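Local coordinates for Lmo0488 protein (Listeria monocytogenes serovar 1/2a, PDB 5TED), which probably activates transcription of protocatechuate biosynthesis genes as a LysR-type regulator, its effector-binding domain holding shikimate, at residues Phe39-Lys51 and Phe55-Ile69. Sequence-based numbering, arbitrary orientation.
With SKM ((3R,4S,5R)-3,4,5-trihydroxycyclohex-1-ene-1-carboxylic acid), chain D.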
loop_
_atom_site.group_PDB
_atom_site.type_symbol
_atom_site.label_atom_id
_atom_site.label_comp_id
_atom_site.label_asym_id
_atom_site.label_seq_id
_atom_site.Cartn_x
_atom_site.Cartn_y
_atom_site.Cartn_z
ATOM N N PHE A 39 -7.749 8.751 -0.488
ATOM C CA PHE A 39 -7.021 8.340 0.707
ATOM C C PHE A 39 -7.067 6.820 0.843
ATOM O O PHE A 39 -8.072 6.199 0.490
ATOM C CB PHE A 39 -7.616 9.030 1.930
ATOM C CG PHE A 39 -7.688 10.520 1.778
ATOM C CD1 PHE A 39 -8.764 11.115 1.126
ATOM C CD2 PHE A 39 -6.657 11.325 2.236
ATOM C CE1 PHE A 39 -8.826 12.494 0.961
ATOM C CE2 PHE A 39 -6.716 12.713 2.073
ATOM C CZ PHE A 39 -7.799 13.293 1.438
ATOM N N GLN A 40 -5.964 6.219 1.323
ATOM C CA GLN A 40 -5.819 4.767 1.450
ATOM C C GLN A 40 -5.552 4.396 2.907
ATOM O O GLN A 40 -4.817 5.101 3.606
ATOM C CB GLN A 40 -4.673 4.259 0.560
ATOM C CG GLN A 40 -4.906 4.442 -0.952
ATOM C CD GLN A 40 -4.731 5.868 -1.418
ATOM O OE1 GLN A 40 -3.647 6.452 -1.278
ATOM N NE2 GLN A 40 -5.807 6.452 -1.975
ATOM N N GLY A 41 -6.143 3.296 3.370
ATOM C CA GLY A 41 -5.871 2.845 4.727
ATOM C C GLY A 41 -6.673 1.607 5.087
ATOM O O GLY A 41 -7.351 1.012 4.239
ATOM N N ALA A 42 -6.567 1.212 6.357
ATOM C CA ALA A 42 -7.333 0.094 6.907
ATOM C C ALA A 42 -8.664 0.594 7.483
ATOM O O ALA A 42 -8.809 1.765 7.848
ATOM C CB ALA A 42 -6.530 -0.655 7.985
ATOM N N THR A 43 -9.639 -0.323 7.561
ATOM C CA THR A 43 -11.000 0.030 7.965
ATOM C C THR A 43 -11.038 0.747 9.312
ATOM O O THR A 43 -11.807 1.699 9.502
ATOM C CB THR A 43 -11.882 -1.222 8.018
ATOM O OG1 THR A 43 -12.082 -1.747 6.704
ATOM C CG2 THR A 43 -13.256 -0.903 8.616
ATOM N N LYS A 44 -10.248 0.284 10.277
ATOM C CA LYS A 44 -10.375 0.854 11.613
ATOM C C LYS A 44 -9.893 2.308 11.656
ATOM O O LYS A 44 -10.450 3.118 12.403
ATOM C CB LYS A 44 -9.637 -0.035 12.614
ATOM C CG LYS A 44 -10.338 -1.401 12.834
ATOM C CD LYS A 44 -11.799 -1.233 13.302
ATOM C CE LYS A 44 -12.490 -2.567 13.638
ATOM N NZ LYS A 44 -13.000 -3.351 12.458
ATOM N N SER A 45 -8.923 2.683 10.816
ATOM C CA SER A 45 -8.565 4.096 10.705
ATOM C C SER A 45 -9.583 4.883 9.878
ATOM O O SER A 45 -9.860 6.048 10.185
ATOM C CB SER A 45 -7.159 4.230 10.114
ATOM O OG SER A 45 -7.196 4.543 8.736
ATOM N N ILE A 46 -10.171 4.254 8.855
ATOM C CA ILE A 46 -11.072 4.947 7.932
ATOM C C ILE A 46 -12.328 5.432 8.648
ATOM O O ILE A 46 -12.851 6.515 8.350
ATOM C CB ILE A 46 -11.412 4.023 6.745
ATOM C CG1 ILE A 46 -10.223 3.980 5.768
ATOM C CG2 ILE A 46 -12.729 4.442 6.069
ATOM C CD1 ILE A 46 -10.325 2.882 4.703
ATOM N N ILE A 47 -12.848 4.635 9.581
ATOM C CA ILE A 47 -14.102 4.997 10.248
ATOM C C ILE A 47 -14.010 6.343 10.958
ATOM O O ILE A 47 -14.903 7.186 10.757
ATOM C CB ILE A 47 -14.535 3.873 11.205
ATOM C CG1 ILE A 47 -14.869 2.592 10.440
ATOM C CG2 ILE A 47 -15.692 4.344 12.077
ATOM C CD1 ILE A 47 -16.068 2.704 9.520
ATOM N N PRO A 48 -13.008 6.603 11.813
ATOM C CA PRO A 48 -12.913 7.936 12.434
ATOM C C PRO A 48 -12.823 9.065 11.423
ATOM O O PRO A 48 -13.330 10.163 11.689
ATOM C CB PRO A 48 -11.633 7.841 13.282
ATOM C CG PRO A 48 -11.408 6.390 13.501
ATOM C CD PRO A 48 -11.972 5.677 12.309
ATOM N N ASP A 49 -12.155 8.845 10.284
ATOM C CA ASP A 49 -12.024 9.912 9.295
ATOM C C ASP A 49 -13.315 10.155 8.533
ATOM O O ASP A 49 -13.474 11.224 7.924
ATOM C CB ASP A 49 -10.886 9.617 8.323
ATOM C CG ASP A 49 -9.527 9.869 8.938
ATOM O OD1 ASP A 49 -9.483 10.557 9.971
ATOM O OD2 ASP A 49 -8.502 9.430 8.377
ATOM N N LEU A 50 -14.247 9.201 8.556
ATOM C CA LEU A 50 -15.600 9.496 8.104
ATOM C C LEU A 50 -16.323 10.348 9.133
ATOM O O LEU A 50 -16.976 11.339 8.785
ATOM C CB LEU A 50 -16.384 8.208 7.858
ATOM C CG LEU A 50 -16.759 7.685 6.482
ATOM C CD1 LEU A 50 -17.842 6.636 6.700
ATOM C CD2 LEU A 50 -17.253 8.777 5.543
ATOM N N LYS A 51 -16.206 9.979 10.416
ATOM C CA LYS A 51 -16.917 10.705 11.463
ATOM C C LYS A 51 -16.409 12.135 11.589
ATOM O O LYS A 51 -17.198 13.054 11.833
ATOM C CB LYS A 51 -16.775 9.996 12.813
ATOM C CG LYS A 51 -17.586 8.741 12.944
ATOM C CD LYS A 51 -17.187 7.969 14.200
ATOM C CE LYS A 51 -17.988 6.682 14.330
ATOM N NZ LYS A 51 -17.544 5.900 15.519
ATOM N N PHE A 55 -13.189 12.428 5.156
ATOM C CA PHE A 55 -13.719 11.778 3.966
ATOM C C PHE A 55 -15.202 12.120 3.827
ATOM O O PHE A 55 -15.941 12.134 4.818
ATOM C CB PHE A 55 -13.567 10.235 4.039
ATOM C CG PHE A 55 -12.175 9.756 4.367
ATOM C CD1 PHE A 55 -11.063 10.521 4.063
ATOM C CD2 PHE A 55 -11.985 8.524 4.991
ATOM C CE1 PHE A 55 -9.773 10.069 4.371
ATOM C CE2 PHE A 55 -10.715 8.075 5.308
ATOM C CZ PHE A 55 -9.602 8.842 4.993
ATOM N N ASP A 56 -15.628 12.415 2.595
ATOM C CA ASP A 56 -17.053 12.520 2.280
ATOM C C ASP A 56 -17.700 11.140 2.194
ATOM O O ASP A 56 -18.865 10.961 2.570
ATOM C CB ASP A 56 -17.248 13.270 0.963
ATOM C CG ASP A 56 -16.709 14.684 1.018
ATOM O OD1 ASP A 56 -17.166 15.443 1.903
ATOM O OD2 ASP A 56 -15.829 15.028 0.188
ATOM N N LEU A 57 -16.954 10.165 1.682
ATOM C CA LEU A 57 -17.428 8.802 1.476
ATOM C C LEU A 57 -16.259 7.861 1.707
ATOM O O LEU A 57 -15.103 8.239 1.503
ATOM C CB LEU A 57 -17.958 8.572 0.053
ATOM C CG LEU A 57 -19.084 9.467 -0.479
ATOM C CD1 LEU A 57 -19.289 9.286 -1.980
ATOM C CD2 LEU A 57 -20.374 9.194 0.278
ATOM N N ALA A 58 -16.562 6.618 2.078
ATOM C CA ALA A 58 -15.507 5.633 2.246
ATOM C C ALA A 58 -15.938 4.313 1.626
ATOM O O ALA A 58 -17.127 4.030 1.478
ATOM C CB ALA A 58 -15.147 5.429 3.719
ATOM N N ILE A 59 -14.947 3.523 1.235
ATOM C CA ILE A 59 -15.142 2.159 0.776
ATOM C C ILE A 59 -14.337 1.262 1.705
ATOM O O ILE A 59 -13.097 1.354 1.736
ATOM C CB ILE A 59 -14.690 1.978 -0.683
ATOM C CG1 ILE A 59 -15.489 2.921 -1.610
ATOM C CG2 ILE A 59 -14.822 0.495 -1.083
ATOM C CD1 ILE A 59 -15.000 2.939 -3.078
ATOM N N CYS A 60 -15.022 0.402 2.459
ATOM C CA CYS A 60 -14.323 -0.338 3.510
ATOM C C CYS A 60 -15.155 -1.542 3.959
ATOM O O CYS A 60 -16.201 -1.859 3.377
ATOM C CB CYS A 60 -13.993 0.588 4.692
ATOM S SG CYS A 60 -15.455 1.190 5.555
ATOM N N SER A 61 -14.667 -2.227 4.998
ATOM C CA SER A 61 -15.359 -3.368 5.582
ATOM C C SER A 61 -16.493 -2.896 6.482
ATOM O O SER A 61 -16.455 -1.798 7.051
ATOM C CB SER A 61 -14.401 -4.234 6.414
ATOM O OG SER A 61 -13.367 -4.795 5.607
ATOM N N TYR A 62 -17.507 -3.739 6.614
ATOM C CA TYR A 62 -18.551 -3.491 7.597
ATOM C C TYR A 62 -17.971 -3.553 9.006
ATOM O O TYR A 62 -17.097 -4.375 9.298
ATOM C CB TYR A 62 -19.667 -4.522 7.437
ATOM C CG TYR A 62 -20.803 -4.366 8.428
ATOM C CD1 TYR A 62 -21.735 -3.344 8.288
ATOM C CD2 TYR A 62 -20.952 -5.243 9.494
ATOM C CE1 TYR A 62 -22.781 -3.192 9.188
ATOM C CE2 TYR A 62 -22.006 -5.101 10.399
ATOM C CZ TYR A 62 -22.910 -4.073 10.236
ATOM O OH TYR A 62 -23.945 -3.912 11.123
ATOM N N VAL A 63 -18.472 -2.695 9.893
ATOM C CA VAL A 63 -18.047 -2.675 11.287
ATOM C C VAL A 63 -19.294 -2.694 12.154
ATOM O O VAL A 63 -20.172 -1.843 12.004
ATOM C CB VAL A 63 -17.174 -1.444 11.616
ATOM C CG1 VAL A 63 -16.789 -1.447 13.103
ATOM C CG2 VAL A 63 -15.936 -1.433 10.767
ATOM N N GLU A 64 -19.370 -3.662 13.064
ATOM C CA GLU A 64 -20.530 -3.760 13.931
ATOM C C GLU A 64 -20.544 -2.628 14.951
ATOM O O GLU A 64 -19.499 -2.080 15.322
ATOM C CB GLU A 64 -20.552 -5.119 14.630
ATOM C CG GLU A 64 -21.418 -6.117 13.903
ATOM C CD GLU A 64 -21.466 -7.456 14.595
ATOM O OE1 GLU A 64 -21.462 -7.486 15.846
ATOM O OE2 GLU A 64 -21.507 -8.480 13.884
ATOM N N ASN A 65 -21.755 -2.271 15.388
ATOM C CA ASN A 65 -21.968 -1.272 16.435
ATOM C C ASN A 65 -21.442 0.098 16.027
ATOM O O ASN A 65 -20.808 0.802 16.813
ATOM C CB ASN A 65 -21.346 -1.721 17.754
ATOM C CG ASN A 65 -22.262 -2.624 18.527
ATOM O OD1 ASN A 65 -22.215 -3.844 18.379
ATOM N ND2 ASN A 65 -23.118 -2.033 19.350
ATOM N N GLU A 66 -21.738 0.490 14.793
ATOM C CA GLU A 66 -21.444 1.827 14.287
ATOM C C GLU A 66 -22.741 2.422 13.765
ATOM O O GLU A 66 -22.909 2.628 12.558
ATOM C CB GLU A 66 -20.373 1.783 13.199
ATOM C CG GLU A 66 -19.024 1.317 13.692
ATOM C CD GLU A 66 -18.410 2.322 14.632
ATOM O OE1 GLU A 66 -18.999 3.414 14.763
ATOM O OE2 GLU A 66 -17.353 2.030 15.229
ATOM N N PRO A 67 -23.683 2.720 14.663
ATOM C CA PRO A 67 -25.012 3.167 14.218
ATOM C C PRO A 67 -25.000 4.499 13.483
ATOM O O PRO A 67 -25.972 4.812 12.785
ATOM C CB PRO A 67 -25.797 3.258 15.531
ATOM C CG PRO A 67 -24.747 3.545 16.560
ATOM C CD PRO A 67 -23.541 2.762 16.128
ATOM N N ASP A 68 -23.945 5.301 13.634
ATOM C CA ASP A 68 -23.844 6.571 12.928
ATOM C C ASP A 68 -23.409 6.416 11.480
ATOM O O ASP A 68 -23.474 7.394 10.722
ATOM C CB ASP A 68 -22.870 7.492 13.663
ATOM C CG ASP A 68 -23.337 7.826 15.074
ATOM O OD1 ASP A 68 -24.569 7.852 15.308
ATOM O OD2 ASP A 68 -22.471 8.055 15.941
ATOM N N ILE A 69 -22.964 5.229 11.075
ATOM C CA ILE A 69 -22.435 5.012 9.735
ATOM C C ILE A 69 -23.399 4.125 8.970
ATOM O O ILE A 69 -23.852 3.097 9.489
ATOM C CB ILE A 69 -21.028 4.398 9.776
ATOM C CG1 ILE A 69 -20.065 5.375 10.452
ATOM C CG2 ILE A 69 -20.543 4.112 8.372
ATOM C CD1 ILE A 69 -18.697 4.852 10.621
HETATM O O12 SKM D . -6.038 -4.125 2.581
HETATM C C8 SKM D . -5.911 -4.949 3.737
HETATM C C6 SKM D . -5.924 -4.206 4.891
HETATM O O7 SKM D . -5.807 -5.037 6.046
HETATM C C5 SKM D . -7.316 -3.343 5.106
HETATM C C4 SKM D . -8.524 -4.161 4.955
HETATM C C1 SKM D . -9.882 -3.702 5.507
HETATM O O2 SKM D . -9.906 -2.814 6.407
HETATM O O3 SKM D . -10.956 -4.224 5.076
HETATM C C10 SKM D . -8.432 -5.534 4.132
HETATM C C9 SKM D . -7.165 -6.077 3.747
HETATM O O11 SKM D . -7.286 -6.599 2.484
HETATM O O HOH W 1 -18.183 11.978 6.455
#
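S61 N donates to T43 OG1 near the start of helix 43-51 (N-H...O 163°). The same OG1 lies 2.4 Å from the shikimate carboxylate oxygen O2, a very short separation whose exact length is doubtful; O2 also accepts from T43 N at 2.8 Å. The second carboxylate oxygen, O3, takes a bond from S61 OG at 2.5 Å, and R177 adds further bonds to S61 OG and to the ligand. At the far end of the helix F55 N donates to D49 O, reaching it from above the carbonyl plane, while one water donates to both L50 O and F55 O. K51 stretches out beyond CG to form a salt bridge with E66, NZ meeting OE1 on its syn side at 3.0 Å.

The helix runs nearly antiparallel to strand 57-60 (164°), as the helix of a beta-alpha-beta crossover should: strands 35-41 and 57-60 flank strand 4-10, both parallel to it, in the periplasmic-binding-protein-like fold of LysR effector domains. A42 is the N-cap residue, and T43 N, just after it, donates to O2; the helix start thus faces the carboxylate, and its dipole probably favours the anion.

Aromatic contacts centre on F55. D49 CB sits over one face of its ring, 3.6 Å from the centroid, and the F39 ring meets it obliquely, planes 32° apart.

Among the aliphatic contacts, I46 CG2 (3.5 Å) and L50 CG converge on A58 CB. Two carbon pairs are tighter than usual: V63 CG2 abuts T43 CG2 at 3.5 Å, and I47 CG2 presses on I69 CD1 at 3.4 Å.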